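Local structure of Thiol:disulfide interchange protein (Proteus mirabilis, 4OD7) at residues A[71-76]-A[107-112]; A[79-84]-A[133-138]; A[87-92]-A[116-121]; A[146-149]-A[154-157]; A[160-165]-A[184-189]. The protein probably acts as a periplasmic dithiol oxidase of the DsbA subfamily, a thioredoxin-fold enzyme that passes a disulfide to folding proteins. The protein carries 1 engineered substitution. One frame throughout, in Å; residues are numbered along the deposited sequence.

In the fold
The five contacts fall into two groups. Contacts 1, 2 and 3 form a continuous helical group with centres 11 to 14 Å apart. Contacts 1 and 2 share helix 70-83 and are joined by Arg75 and Asn133, Thr112 on Ala92 links contact 1 to contact 3, and Leu83 on Val118 and Ala80 on Val89 tie contact 2 to contact 3. Contacts 4 and 5 have centres 11 Å apart; each has one segment on a strand, 153-156 and 160-162, which are neighbours in the sheet. Contact 5 lies about 32 Å, centre to centre, from both contact 1 and contact 3, across the chain's centre. The bound peptide reaches contact 5 at Asp165, which packs on the ligand backbone.

Contact 1 of 5, residues A[71-76]-A[107-112]; sequences KEMTRA and DDIRTT
Ile109 reaches across between two helices running the same way, 27° apart, its side chain resting on Met73, Ala76 and the backbone O and CB of Glu72. The segment axes stay 10.9 Å apart, and Ile109 spans the distance. Its two arms divide the work. The CG1 arm, extended at chi2, carries Ile109 CD1 to within 3.6 Å of Met73 SD, while the methyl Ile109 CG2 packs on Ala76 CB, also at 3.6 Å. Met73 is bent at both chi2 and chi3, which swings its sulfur across the isoleucine at a slant. This buried part is close-fitting, and Phe30, Leu93 and Ile97 continue it around the methionine. Toward Glu72 the fit slackens: Glu72 O lies 4.0 Å from Ile109 CD1, and Glu72 CB is the nearest side-chain atom. Beyond CB the glutamate chain turns back from the other helix and its carboxylate faces the exposed Lys71, whose NZ makes a long salt bridge of 3.6 Å to Glu72 OE2. Apolar packing inside and charged groups outside mark this as an amphipathic helix pair, here within the all-helical region that DsbA enzymes insert into the thioredoxin fold.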
# COMPACT_ATOMS: atom_id res chain seq x y z
N LYS A 71 9.23 1.88 -10.67
CA LYS A 71 8.34 2.86 -11.20
C LYS A 71 7.39 2.25 -12.23
O LYS A 71 6.24 2.67 -12.37
CB LYS A 71 9.18 4.02 -11.72
CG LYS A 71 9.85 3.80 -13.03
CD LYS A 71 10.56 5.07 -13.49
CE LYS A 71 11.61 4.78 -14.55
NZ LYS A 71 12.74 3.93 -14.04
N GLU A 72 7.82 1.18 -12.88
CA GLU A 72 6.96 0.48 -13.80
C GLU A 72 5.89 -0.23 -13.03
O GLU A 72 4.80 -0.42 -13.54
CB GLU A 72 7.76 -0.45 -14.72
CG GLU A 72 8.58 0.38 -15.67
CD GLU A 72 9.88 0.91 -15.12
OE1 GLU A 72 10.23 0.69 -13.96
OE2 GLU A 72 10.49 1.72 -15.80
N MET A 73 6.22 -0.63 -11.80
CA MET A 73 5.29 -1.32 -10.95
C MET A 73 4.32 -0.36 -10.31
O MET A 73 3.18 -0.72 -10.03
CB MET A 73 6.04 -2.14 -9.89
CG MET A 73 6.69 -3.39 -10.54
SD MET A 73 5.63 -4.62 -11.28
CE MET A 73 4.81 -5.24 -9.85
N THR A 74 4.76 0.86 -10.11
CA THR A 74 3.85 1.91 -9.67
C THR A 74 2.78 2.21 -10.70
O THR A 74 1.64 2.39 -10.35
CB THR A 74 4.62 3.19 -9.35
OG1 THR A 74 5.47 2.94 -8.24
CG2 THR A 74 3.71 4.36 -9.05
N ARG A 75 3.16 2.22 -11.98
CA ARG A 75 2.18 2.38 -13.07
C ARG A 75 1.23 1.17 -13.15
O ARG A 75 0.05 1.35 -13.32
CB ARG A 75 2.88 2.60 -14.40
CG ARG A 75 1.91 2.86 -15.58
CD ARG A 75 2.71 3.42 -16.77
NE ARG A 75 3.19 4.78 -16.54
CZ ARG A 75 2.49 5.88 -16.74
NH1 ARG A 75 1.26 5.84 -17.22
NH2 ARG A 75 3.05 7.04 -16.47
N ALA A 76 1.75 -0.05 -12.98
CA ALA A 76 0.95 -1.27 -12.90
C ALA A 76 -0.11 -1.13 -11.83
O ALA A 76 -1.25 -1.53 -12.01
CB ALA A 76 1.84 -2.47 -12.59
N ASP A 107 6.56 -6.12 -20.51
CA ASP A 107 5.67 -7.06 -21.18
C ASP A 107 5.19 -8.11 -20.19
O ASP A 107 4.05 -8.56 -20.25
CB ASP A 107 6.33 -7.74 -22.38
CG ASP A 107 5.35 -8.67 -23.15
OD1 ASP A 107 4.31 -8.15 -23.60
OD2 ASP A 107 5.57 -9.90 -23.27
N ASP A 108 6.05 -8.52 -19.29
CA ASP A 108 5.66 -9.47 -18.26
C ASP A 108 4.59 -8.93 -17.31
O ASP A 108 3.74 -9.65 -16.81
CB ASP A 108 6.87 -9.89 -17.47
CG ASP A 108 7.83 -10.68 -18.29
OD1 ASP A 108 7.42 -11.33 -19.28
OD2 ASP A 108 9.00 -10.69 -17.91
N ILE A 109 4.67 -7.65 -16.99
CA ILE A 109 3.61 -7.03 -16.20
C ILE A 109 2.30 -7.16 -16.96
O ILE A 109 1.31 -7.63 -16.42
CB ILE A 109 3.91 -5.57 -15.90
CG1 ILE A 109 5.28 -5.47 -15.22
CG2 ILE A 109 2.83 -5.01 -15.01
CD1 ILE A 109 5.72 -4.07 -14.87
N ARG A 110 2.30 -6.77 -18.23
CA ARG A 110 1.14 -6.94 -19.10
C ARG A 110 0.61 -8.38 -19.13
O ARG A 110 -0.59 -8.61 -18.94
CB ARG A 110 1.50 -6.48 -20.50
CG ARG A 110 0.38 -6.56 -21.49
CD ARG A 110 0.79 -5.93 -22.77
NE ARG A 110 -0.29 -5.95 -23.74
CZ ARG A 110 -0.53 -6.97 -24.56
NH1 ARG A 110 0.20 -8.07 -24.48
NH2 ARG A 110 -1.52 -6.91 -25.45
N THR A 111 1.50 -9.36 -19.31
CA THR A 111 1.09 -10.77 -19.32
C THR A 111 0.44 -11.15 -18.01
O THR A 111 -0.50 -11.90 -18.01
CB THR A 111 2.26 -11.74 -19.55
OG1 THR A 111 2.81 -11.51 -20.86
CG2 THR A 111 1.79 -13.15 -19.46
N THR A 112 0.96 -10.62 -16.90
CA THR A 112 0.40 -10.88 -15.58
C THR A 112 -1.06 -10.43 -15.42
O THR A 112 -1.90 -11.18 -14.94
CB THR A 112 1.25 -10.16 -14.49
OG1 THR A 112 2.62 -10.56 -14.62
CG2 THR A 112 0.74 -10.46 -13.07

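Contact 2 of 5, residues A[79-84]-A[133-138]; sequences VAIALG and NSLVSQ
Ala82 and Leu135 bring the two helices nearest, with CA atoms 8.3 Å apart, a spacing that Leu135 spans. Its CG stands opposite the carbonyl carbon (chi1 -73°), and the nearly extended second torsion sends CD1 forward toward helix 70-83. That methyl meets both Ile81 and Ala82. Leu135 CD1 lies 4.0 Å from Ile81 CG2, with Ile81 CB scarcely farther off. Leu135 CD1 also faces the next residue, at 4.1 Å from Ala82 N and 4.3 Å from Ala82 CB. The second methyl, Leu135 CD2, touches Ile81 CG2 more lightly, at 4.2 Å, and the two branched chains pass each other at a slant. Ile81 offers its CG2 branch because that methyl projects opposite the backbone N, leaving CG1 to lie beside it. Leu135 also leans on Ala78, one turn earlier on helix 70-83. Just beyond the contact this helix ends in a Schellman motif: Gly84, with positive phi, is the C-prime residue, Val85 N turns back to Ala80 O, and Gly84 N makes a weak bond to Ile81 O. At the start of segment 133-138, Asn133 OD1 accepts a hydrogen bond from Arg75 NH1, an anchor of quite different character. Between the two segments themselves the side-chain contacts are aliphatic and not especially close, which implies a modest dispersive attraction, without hydrogen bonds, among partly exposed residues.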
# COMPACT_ATOMS: atom_id res chain seq x y z
N VAL A 79 -2.79 1.06 -13.02
CA VAL A 79 -3.66 0.33 -13.94
C VAL A 79 -4.64 -0.54 -13.15
O VAL A 79 -5.81 -0.64 -13.50
CB VAL A 79 -2.83 -0.52 -14.92
CG1 VAL A 79 -3.74 -1.44 -15.75
CG2 VAL A 79 -2.03 0.40 -15.84
N ALA A 80 -4.14 -1.19 -12.10
CA ALA A 80 -4.98 -2.07 -11.30
C ALA A 80 -6.13 -1.29 -10.68
O ALA A 80 -7.26 -1.79 -10.60
CB ALA A 80 -4.16 -2.74 -10.24
N ILE A 81 -5.82 -0.08 -10.18
CA ILE A 81 -6.80 0.84 -9.61
C ILE A 81 -7.78 1.26 -10.68
O ILE A 81 -8.98 1.25 -10.44
CB ILE A 81 -6.16 2.05 -8.97
CG1 ILE A 81 -5.31 1.59 -7.76
CG2 ILE A 81 -7.22 3.07 -8.54
CD1 ILE A 81 -4.41 2.64 -7.27
N ALA A 82 -7.26 1.69 -11.83
CA ALA A 82 -8.11 2.18 -12.89
C ALA A 82 -9.10 1.11 -13.40
O ALA A 82 -10.24 1.44 -13.78
CB ALA A 82 -7.27 2.72 -14.06
N LEU A 83 -8.64 -0.14 -13.46
CA LEU A 83 -9.48 -1.24 -13.96
C LEU A 83 -10.27 -1.83 -12.82
O LEU A 83 -11.16 -2.64 -13.06
CB LEU A 83 -8.64 -2.31 -14.65
CG LEU A 83 -7.93 -1.79 -15.90
CD1 LEU A 83 -7.17 -2.84 -16.62
CD2 LEU A 83 -8.87 -1.03 -16.84
N GLY A 84 -9.91 -1.47 -11.58
CA GLY A 84 -10.58 -1.95 -10.38
C GLY A 84 -10.32 -3.42 -10.14
O GLY A 84 -11.18 -4.12 -9.58
N ASN A 133 -2.07 8.05 -15.87
CA ASN A 133 -1.06 9.08 -15.67
C ASN A 133 -1.29 9.92 -14.40
O ASN A 133 -0.39 10.11 -13.61
CB ASN A 133 -1.01 9.99 -16.89
CG ASN A 133 -0.53 9.28 -18.14
OD1 ASN A 133 0.16 8.26 -18.09
ND2 ASN A 133 -0.92 9.82 -19.28
N SER A 134 -2.53 10.32 -14.15
CA SER A 134 -2.90 11.06 -12.95
C SER A 134 -2.66 10.26 -11.70
O SER A 134 -2.15 10.79 -10.73
CB SER A 134 -4.37 11.45 -13.00
OG SER A 134 -4.60 12.30 -14.10
N LEU A 135 -3.02 8.98 -11.72
CA LEU A 135 -2.77 8.10 -10.56
C LEU A 135 -1.28 7.93 -10.29
O LEU A 135 -0.87 7.80 -9.14
CB LEU A 135 -3.39 6.71 -10.78
CG LEU A 135 -4.89 6.64 -10.68
CD1 LEU A 135 -5.37 5.34 -11.26
CD2 LEU A 135 -5.37 6.76 -9.27
N VAL A 136 -0.47 7.88 -11.33
CA VAL A 136 0.97 7.73 -11.12
C VAL A 136 1.48 8.98 -10.40
O VAL A 136 2.25 8.88 -9.43
CB VAL A 136 1.72 7.45 -12.48
CG1 VAL A 136 3.24 7.86 -12.40
CG2 VAL A 136 1.41 5.98 -12.98
N SER A 137 1.07 10.16 -10.89
CA SER A 137 1.46 11.44 -10.30
C SER A 137 1.00 11.50 -8.87
O SER A 137 1.73 11.93 -8.00
CB SER A 137 0.92 12.58 -11.12
OG SER A 137 1.45 12.48 -12.41
N GLN A 138 -0.23 11.04 -8.63
CA GLN A 138 -0.81 11.04 -7.29
C GLN A 138 0.04 10.26 -6.29
O GLN A 138 0.20 10.69 -5.16
CB GLN A 138 -2.18 10.42 -7.30
CG GLN A 138 -2.85 10.58 -5.95
CD GLN A 138 -4.35 10.39 -6.03
OE1 GLN A 138 -5.10 11.36 -6.04
NE2 GLN A 138 -4.80 9.14 -6.06

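Contact 3 of 5, residues A[87-92]-A[116-121]; sequences DQVSPA and AGVKAE
A chi1 of -49° in Val89 places CG1 opposite the carbonyl carbon and brings Val89 CG1 to 4.0 Å from Ala116 CB. The same rotation seats CG2 between the backbone N and the carbonyl carbon, where it turns instead to Ala80 of helix 70-83. On the partner segment Val118 CG2 comes to 4.5 Å from Val89 CG1 and adds a fainter touch. Ala116 is the centre of the contact: Ala116 CB also sits 3.9 Å from Gln88 O. Gln88 itself contributes little more than its side-chain base, Gln88 CB lying 4.1 Å from Ala116 O, since its chain bends at chi2 and carries the amide away from the other segment. The helix of the first segment is kinked close by, where Pro91 has no N-H to offer the preceding turn and Ala92 N also lacks such a bond. Phe113 continues the packing around Val89, and Leu83 and Val85 do so around Val118. Directly after Ala116, Gly117 adopts positive phi as Val118 N returns to Phe113 O and Gly117 N to Ile114 O. The arrangement is thus the Schellman end of helix 106-115, packed against helix 86-99 in the helical domain of a DsbA-like enzyme.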
# COMPACT_ATOMS: atom_id res chain seq x y z
N ASP A 87 -7.67 -6.65 -6.29
CA ASP A 87 -7.71 -7.94 -5.61
C ASP A 87 -7.28 -9.13 -6.45
O ASP A 87 -6.74 -10.10 -5.93
CB ASP A 87 -9.14 -8.21 -5.12
CG ASP A 87 -9.49 -7.45 -3.88
OD1 ASP A 87 -8.64 -6.70 -3.38
OD2 ASP A 87 -10.65 -7.59 -3.41
N GLN A 88 -7.54 -9.04 -7.73
CA GLN A 88 -7.20 -10.09 -8.69
C GLN A 88 -5.71 -10.11 -9.07
O GLN A 88 -5.15 -11.16 -9.20
CB GLN A 88 -8.04 -9.92 -9.97
CG GLN A 88 -9.53 -10.32 -9.89
CD GLN A 88 -10.38 -9.51 -8.90
OE1 GLN A 88 -10.27 -8.28 -8.78
NE2 GLN A 88 -11.24 -10.22 -8.18
N VAL A 89 -5.07 -8.95 -9.24
CA VAL A 89 -3.71 -8.92 -9.77
C VAL A 89 -2.71 -8.78 -8.65
O VAL A 89 -1.57 -9.21 -8.80
CB VAL A 89 -3.45 -7.75 -10.79
CG1 VAL A 89 -4.52 -7.68 -11.84
CG2 VAL A 89 -3.37 -6.41 -10.10
N SER A 90 -3.13 -8.18 -7.53
CA SER A 90 -2.22 -7.93 -6.42
C SER A 90 -1.48 -9.23 -6.01
O SER A 90 -0.26 -9.20 -5.92
CB SER A 90 -2.95 -7.30 -5.25
OG SER A 90 -2.05 -7.07 -4.19
N PRO A 91 -2.19 -10.35 -5.74
CA PRO A 91 -1.44 -11.55 -5.41
C PRO A 91 -0.46 -12.00 -6.50
O PRO A 91 0.67 -12.42 -6.20
CB PRO A 91 -2.55 -12.57 -5.19
CG PRO A 91 -3.72 -11.78 -4.81
CD PRO A 91 -3.64 -10.58 -5.61
N ALA A 92 -0.87 -11.86 -7.76
CA ALA A 92 -0.03 -12.30 -8.91
C ALA A 92 1.22 -11.43 -9.13
O ALA A 92 2.27 -11.91 -9.57
CB ALA A 92 -0.87 -12.33 -10.24
N ALA A 116 -4.51 -12.79 -15.06
CA ALA A 116 -5.45 -12.50 -13.98
C ALA A 116 -6.83 -12.06 -14.53
O ALA A 116 -7.63 -11.47 -13.79
CB ALA A 116 -4.89 -11.42 -13.07
N GLY A 117 -7.07 -12.29 -15.84
CA GLY A 117 -8.36 -12.06 -16.47
C GLY A 117 -8.66 -10.70 -17.08
O GLY A 117 -9.76 -10.45 -17.60
N VAL A 118 -7.70 -9.81 -17.00
CA VAL A 118 -7.83 -8.51 -17.62
C VAL A 118 -7.71 -8.63 -19.16
O VAL A 118 -6.82 -9.28 -19.69
CB VAL A 118 -6.75 -7.57 -17.01
CG1 VAL A 118 -6.73 -6.23 -17.68
CG2 VAL A 118 -7.01 -7.42 -15.54
N LYS A 119 -8.59 -7.96 -19.88
CA LYS A 119 -8.56 -7.98 -21.31
C LYS A 119 -7.39 -7.21 -21.80
O LYS A 119 -7.13 -6.14 -21.28
CB LYS A 119 -9.85 -7.41 -21.91
N ALA A 120 -6.61 -7.81 -22.68
CA ALA A 120 -5.44 -7.17 -23.24
C ALA A 120 -5.80 -5.80 -23.75
O ALA A 120 -5.08 -4.84 -23.50
CB ALA A 120 -4.85 -8.00 -24.34
N GLU A 121 -6.95 -5.67 -24.40
CA GLU A 121 -7.29 -4.42 -25.03
C GLU A 121 -7.56 -3.35 -23.98
O GLU A 121 -7.19 -2.20 -24.18
CB GLU A 121 -8.51 -4.57 -25.94
CG GLU A 121 -9.69 -5.30 -25.31
CD GLU A 121 -9.78 -6.79 -25.59
OE1 GLU A 121 -8.73 -7.44 -25.76
OE2 GLU A 121 -10.91 -7.31 -25.58

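Contact 4 of 5, residues A[146-149]-A[154-157]; sequences FQIN and MVID
Val155 faces both Phe146 and Ile148 across the short connection that leads from helix 130-145 into strand 153-156. In that connection Gln147 takes positive phi in the Schellman motif that closes helix 130-145, and Phe146 O accepts a weak bond from Lys161 NZ. The strand begins its part with Met154, which points away to the other face of the sheet, toward Tyr179 of helix 172-187, while its backbone pairs with Met162. Val155 then turns back toward the loop and carries the whole contact. Val155 CB and Val155 CG1 each approach Phe146 CD1 to 3.7 Å, and Val155 CG1 also lies 3.9 Å from Phe146 CE1. CG1 comes at the rim of the ring and in its plane, so the valine meets the aromatic edge. Phe146 CG, opposite its carbonyl carbon (chi1 -70°), directs the ring toward Val155. The remaining methyl, Val155 CG2, borders Phe146 CD1 and reaches toward Ile148 CD1 at 4.3 Å, a looser touch. Next comes Ile156, which again points to the far face and packs on Val183, Leu186 and Leu187. At Asp157 the strand has ended, but its backbone still bonds to Gln23. With aliphatic carbon set against a ring edge and a second methyl, the chemistry implies cohesion by dispersion and exclusion of water, without any directional bond between the two segments.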
# COMPACT_ATOMS: atom_id res chain seq x y z
N PHE A 146 4.49 12.77 2.17
CA PHE A 146 4.37 12.03 3.40
C PHE A 146 5.75 11.53 3.87
O PHE A 146 5.85 10.82 4.87
CB PHE A 146 3.39 10.87 3.21
CG PHE A 146 1.96 11.29 3.05
CD1 PHE A 146 1.06 11.08 4.06
CD2 PHE A 146 1.52 11.91 1.89
CE1 PHE A 146 -0.26 11.47 3.94
CE2 PHE A 146 0.21 12.29 1.76
CZ PHE A 146 -0.68 12.08 2.80
N GLN A 147 6.81 11.92 3.15
CA GLN A 147 8.19 11.52 3.45
C GLN A 147 8.35 10.02 3.70
O GLN A 147 8.84 9.59 4.76
CB GLN A 147 8.71 12.29 4.66
N ILE A 148 7.95 9.22 2.71
CA ILE A 148 7.98 7.77 2.85
C ILE A 148 9.28 7.26 2.31
O ILE A 148 9.57 7.44 1.14
CB ILE A 148 6.83 7.11 2.11
CG1 ILE A 148 5.51 7.73 2.58
CG2 ILE A 148 6.87 5.55 2.27
CD1 ILE A 148 5.28 7.62 4.05
N ASN A 149 10.06 6.65 3.20
CA ASN A 149 11.38 6.16 2.87
C ASN A 149 11.47 4.65 3.00
O ASN A 149 12.45 4.07 2.61
CB ASN A 149 12.42 6.77 3.82
CG ASN A 149 12.67 8.25 3.58
OD1 ASN A 149 12.72 8.71 2.44
ND2 ASN A 149 12.82 8.99 4.67
N MET A 154 1.84 3.56 6.80
CA MET A 154 0.45 4.06 6.76
C MET A 154 0.41 5.40 7.53
O MET A 154 1.04 5.54 8.58
CB MET A 154 -0.52 3.02 7.38
CG MET A 154 -1.99 3.26 7.20
SD MET A 154 -3.03 2.05 8.05
CE MET A 154 -2.74 0.57 7.10
N VAL A 155 -0.22 6.40 6.95
CA VAL A 155 -0.32 7.71 7.58
C VAL A 155 -1.78 8.08 7.72
O VAL A 155 -2.56 7.82 6.81
CB VAL A 155 0.45 8.75 6.81
CG1 VAL A 155 0.34 10.10 7.52
CG2 VAL A 155 1.90 8.29 6.70
N ILE A 156 -2.16 8.64 8.87
CA ILE A 156 -3.57 8.91 9.12
C ILE A 156 -3.85 10.40 9.25
O ILE A 156 -3.11 11.09 9.91
CB ILE A 156 -4.02 8.16 10.36
CG1 ILE A 156 -3.89 6.66 10.08
CG2 ILE A 156 -5.44 8.51 10.71
CD1 ILE A 156 -3.99 5.81 11.27
N ASP A 157 -4.90 10.86 8.57
CA ASP A 157 -5.30 12.27 8.55
C ASP A 157 -4.18 13.22 8.10
O ASP A 157 -4.23 14.44 8.39
CB ASP A 157 -5.83 12.68 9.92
CG ASP A 157 -7.13 11.99 10.25
OD1 ASP A 157 -7.91 11.73 9.31
OD2 ASP A 157 -7.37 11.69 11.45

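Contact 5 of 5, residues A[160-165]-A[184-189]; sequences YKMKND and NQLLMK
Tyr160 lays its ring against Leu186, and its partners change from Leu186 at the base to Lys189 at the hydroxyl. CG stands opposite the carbonyl carbon (chi1 -52°), which turns the ring toward the end of helix 172-187. Tyr160 CB lies 3.8 Å from Leu186 CD2. Leu186 CD2 is nearer to Tyr160 CG, at 3.5 Å, and nearest to Tyr160 CD2, at 3.4 Å. Leu186 CD2 sits over one face of the Tyr160 ring, 3.8 Å from the centroid and 29° off the normal, a CH-pi contact. Past CE2 the leucine gives way to the lysine: Tyr160 CZ has Lys189 CD at 3.9 Å, and Tyr160 OH ends 3.4 Å from Lys189 CE. The lysine chain crosses the tyrosine at about a right angle, so the phenol oxygen meets its aliphatic carbons. Leu186 uses its other methyl as well, Leu186 CD1 resting 3.5 Å from Met162 SD, which the bent methionine chain brings over. At the far end of the first segment, Lys163 NZ forms a salt bridge with Asp165 OD1, and Asp165 also packs on the backbone of the bound peptide. Tyr11 of strand 11-13 meets the Tyr160 ring with the planes at about 80°, and Ile156 of strand 153-156 packs on Leu186, so the last turn of helix 172-187 lies against three neighbouring strands of the sheet.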
# COMPACT_ATOMS: atom_id res chain seq x y z
N TYR A 160 -0.58 11.71 11.36
CA TYR A 160 -0.00 10.69 12.25
C TYR A 160 0.59 9.54 11.47
O TYR A 160 -0.11 8.92 10.69
CB TYR A 160 -1.05 10.11 13.21
CG TYR A 160 -1.87 11.10 14.02
CD1 TYR A 160 -1.25 11.90 14.98
CD2 TYR A 160 -3.25 11.23 13.84
CE1 TYR A 160 -1.98 12.80 15.74
CE2 TYR A 160 -3.99 12.13 14.61
CZ TYR A 160 -3.35 12.92 15.56
OH TYR A 160 -4.05 13.83 16.33
N LYS A 161 1.87 9.25 11.70
CA LYS A 161 2.50 8.08 11.09
C LYS A 161 2.52 6.90 12.05
O LYS A 161 3.11 6.96 13.14
CB LYS A 161 3.90 8.43 10.60
CG LYS A 161 4.57 7.32 9.84
CD LYS A 161 5.94 7.71 9.36
CE LYS A 161 5.75 8.60 8.10
NZ LYS A 161 6.99 8.95 7.33
N MET A 162 1.85 5.83 11.64
CA MET A 162 1.87 4.58 12.39
C MET A 162 3.27 4.06 12.69
O MET A 162 4.17 4.16 11.87
CB MET A 162 1.12 3.49 11.64
CG MET A 162 -0.33 3.73 11.50
SD MET A 162 -1.22 3.80 13.05
CE MET A 162 -1.17 2.16 13.73
N LYS A 163 3.44 3.58 13.91
CA LYS A 163 4.65 2.92 14.36
C LYS A 163 4.42 1.42 14.44
O LYS A 163 3.91 0.92 15.44
CB LYS A 163 5.06 3.46 15.71
CG LYS A 163 6.51 3.35 15.98
CD LYS A 163 6.89 4.11 17.24
CE LYS A 163 7.56 3.16 18.24
NZ LYS A 163 8.97 2.87 17.93
N ASN A 164 4.74 0.73 13.35
CA ASN A 164 4.40 -0.69 13.18
C ASN A 164 5.09 -1.57 14.21
O ASN A 164 4.61 -2.66 14.52
CB ASN A 164 4.69 -1.16 11.75
CG ASN A 164 3.76 -0.52 10.70
OD1 ASN A 164 3.00 0.38 11.00
ND2 ASN A 164 3.89 -0.96 9.46
N ASP A 165 6.24 -1.12 14.69
CA ASP A 165 7.01 -1.83 15.72
C ASP A 165 6.60 -1.32 17.10
O ASP A 165 7.27 -1.57 18.07
CB ASP A 165 8.52 -1.67 15.51
CG ASP A 165 9.06 -0.37 15.98
OD1 ASP A 165 8.35 0.59 16.08
OD2 ASP A 165 10.29 -0.26 16.17
N ASN A 184 -8.40 3.09 14.22
CA ASN A 184 -9.73 3.61 14.48
C ASN A 184 -9.70 4.62 15.63
O ASN A 184 -10.51 5.56 15.68
CB ASN A 184 -10.68 2.46 14.85
CG ASN A 184 -11.05 1.60 13.69
OD1 ASN A 184 -10.74 1.89 12.55
ND2 ASN A 184 -11.72 0.50 13.98
N GLN A 185 -8.73 4.47 16.54
CA GLN A 185 -8.57 5.42 17.64
C GLN A 185 -7.94 6.69 17.12
O GLN A 185 -8.31 7.78 17.55
CB GLN A 185 -7.72 4.81 18.77
N LEU A 186 -7.02 6.58 16.19
CA LEU A 186 -6.45 7.76 15.57
C LEU A 186 -7.45 8.43 14.65
O LEU A 186 -7.31 9.62 14.33
CB LEU A 186 -5.25 7.37 14.75
CG LEU A 186 -4.00 7.08 15.54
CD1 LEU A 186 -3.15 6.09 14.79
CD2 LEU A 186 -3.26 8.36 15.74
N LEU A 187 -8.41 7.67 14.17
CA LEU A 187 -9.42 8.27 13.30
C LEU A 187 -10.40 9.15 14.05
O LEU A 187 -10.78 10.24 13.56
CB LEU A 187 -10.16 7.17 12.55
CG LEU A 187 -9.38 6.54 11.40
CD1 LEU A 187 -10.19 5.41 10.84
CD2 LEU A 187 -9.02 7.59 10.32
N MET A 188 -10.83 8.68 15.23
CA MET A 188 -11.72 9.49 16.08
C MET A 188 -10.99 10.68 16.71
O MET A 188 -11.61 11.46 17.44
CB MET A 188 -12.37 8.64 17.19
CG MET A 188 -13.46 7.63 16.74
SD MET A 188 -14.91 8.28 15.84
CE MET A 188 -14.43 7.98 14.12
N LYS A 189 -9.71 10.86 16.41
CA LYS A 189 -8.90 11.91 17.03
C LYS A 189 -8.77 13.17 16.16
O LYS A 189 -8.12 13.17 15.11
CB LYS A 189 -7.53 11.33 17.35
CG LYS A 189 -6.63 12.22 18.18
CD LYS A 189 -5.39 11.44 18.58
CE LYS A 189 -4.35 12.28 19.34
NZ LYS A 189 -4.37 12.00 20.81